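Local coordinates for protein SCO1, mitochondrial (Saccharomyces cerevisiae, PDB 2B7K) that is a mitochondrial inner-membrane metallochaperone needed to accumulate cytochrome c oxidase subunits 1 and 2, thought to act in copper transport or in copper insertion into the oxidase, at residues N69-K74 with T169-I174. Numbering follows the deposited sequence.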
# COMPACT_ATOMS: atom_id res chain seq x y z
N ASN A 69 -0.07 13.93 -0.42
CA ASN A 69 -0.42 15.34 -0.54
C ASN A 69 0.54 16.12 -1.44
O ASN A 69 0.12 17.00 -2.19
CB ASN A 69 -0.50 15.99 0.84
CG ASN A 69 -1.83 15.71 1.52
OD1 ASN A 69 -1.97 15.91 2.73
ND2 ASN A 69 -2.81 15.26 0.75
N THR A 70 1.83 15.80 -1.37
CA THR A 70 2.81 16.48 -2.21
C THR A 70 2.57 16.06 -3.66
O THR A 70 2.63 16.88 -4.58
CB THR A 70 4.24 16.09 -1.82
OG1 THR A 70 4.51 16.56 -0.49
CG2 THR A 70 5.24 16.70 -2.78
N LEU A 71 2.31 14.77 -3.86
CA LEU A 71 2.08 14.25 -5.21
C LEU A 71 0.89 14.92 -5.90
O LEU A 71 0.99 15.35 -7.05
CB LEU A 71 1.87 12.73 -5.16
CG LEU A 71 3.17 11.95 -4.98
CD1 LEU A 71 2.88 10.50 -4.62
CD2 LEU A 71 3.99 12.03 -6.27
N SER A 72 -0.23 15.02 -5.20
CA SER A 72 -1.40 15.63 -5.78
C SER A 72 -1.28 17.15 -5.95
O SER A 72 -1.60 17.69 -7.01
CB SER A 72 -2.64 15.29 -4.95
OG SER A 72 -2.48 15.71 -3.62
N SER A 73 -0.80 17.83 -4.92
CA SER A 73 -0.69 19.29 -4.99
C SER A 73 0.41 19.81 -5.92
O SER A 73 0.19 20.76 -6.68
CB SER A 73 -0.50 19.88 -3.59
OG SER A 73 0.75 19.51 -3.02
N LYS A 74 1.59 19.20 -5.89
CA LYS A 74 2.69 19.66 -6.73
C LYS A 74 2.81 19.04 -8.12
O LYS A 74 3.33 19.67 -9.04
CB LYS A 74 4.02 19.46 -6.00
CG LYS A 74 4.14 20.24 -4.71
CD LYS A 74 5.48 19.97 -4.04
CE LYS A 74 5.60 20.72 -2.72
NZ LYS A 74 6.83 20.32 -1.98
N THR A 169 12.65 12.54 -1.21
CA THR A 169 13.17 11.60 -2.19
C THR A 169 12.16 10.54 -2.61
O THR A 169 12.22 10.02 -3.72
CB THR A 169 14.45 10.90 -1.68
OG1 THR A 169 14.16 10.22 -0.46
CG2 THR A 169 15.55 11.93 -1.43
N GLY A 170 11.23 10.21 -1.71
CA GLY A 170 10.21 9.23 -2.04
C GLY A 170 9.31 9.79 -3.13
O GLY A 170 8.93 9.09 -4.07
N VAL A 171 8.95 11.05 -2.99
CA VAL A 171 8.10 11.68 -3.99
C VAL A 171 8.81 11.71 -5.34
O VAL A 171 8.20 11.38 -6.36
CB VAL A 171 7.73 13.12 -3.58
CG1 VAL A 171 7.06 13.85 -4.75
CG2 VAL A 171 6.79 13.10 -2.38
N ASP A 172 10.09 12.07 -5.35
CA ASP A 172 10.85 12.14 -6.59
C ASP A 172 10.83 10.81 -7.36
O ASP A 172 10.66 10.79 -8.58
CB ASP A 172 12.32 12.54 -6.32
CG ASP A 172 12.45 13.94 -5.73
OD1 ASP A 172 11.63 14.82 -6.08
OD2 ASP A 172 13.39 14.18 -4.94
N LYS A 173 11.00 9.71 -6.62
CA LYS A 173 11.03 8.38 -7.22
C LYS A 173 9.68 7.99 -7.81
O LYS A 173 9.61 7.40 -8.88
CB LYS A 173 11.45 7.35 -6.17
CG LYS A 173 11.72 5.96 -6.73
CD LYS A 173 12.93 5.97 -7.65
CE LYS A 173 13.33 4.57 -8.08
NZ LYS A 173 14.56 4.59 -8.93
N ILE A 174 8.60 8.30 -7.10
CA ILE A 174 7.27 7.98 -7.59
C ILE A 174 6.96 8.78 -8.85
O ILE A 174 6.47 8.24 -9.84
CB ILE A 174 6.21 8.23 -6.49
CG1 ILE A 174 6.46 7.26 -5.33
CG2 ILE A 174 4.81 8.07 -7.05
CD1 ILE A 174 5.61 7.51 -4.11
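Leu71 reaches from its helix with both methyl groups to meet two residues of helix 169-180, while Thr70 adds a smaller apolar surface beside it. The Leu71 and Val171 side chains run past each other in opposite directions, with CD2 of Leu71 lying 3.9 Å from CG1 of Val171. Against Ile174 the leucine turns nearly square: its CD1 comes to 3.9 Å from Ile174 CG2, the branch methyl, with Ile174 CD1 only slightly farther off. The forked end of leucine suits this place: the side chain leaves its backbone at an angle to the other helix and only its end comes nearer, where CD1 meets Ile174 while CD2 lies against Val171 CG1 and also approaches Ile174 CG2. Isoleucine answers with two carbons, its beta-branch setting CG2 against the leucine fork and its longer arm bringing CD1 to Leu71 CD1. The contact joins the C-terminal part of helix 56-75 to the start of helix 169-180 in the thioredoxin-like domain of Sco1, away from the residues inferred by similarity to bind copper; the short axes cross at -58° and stand 10.3 Å apart. Val171 is beta-branched and presents both methyls: CG1, anti to the backbone N (chi1 169°), is shared between Leu71 and Thr70, whereas CG2 lies against CB and CG2 of Thr70. Thr70 faces it with its methyl, CG2 being 3.9 Å from Val171 CG1, because chi1 of -65° swings OG1 back beside its own backbone N, where the hydroxyl hydrogen-bonds to Leu66 O one turn earlier. Replacing Leu71 by an alanine would probably leave Val171 CG1 and Ile174 CG2 without their leucine methyl partners and open a gap between the helices. Leu79 touches both Leu71 and Ile174, and Trp67 and Tyr75 also pack on Val171.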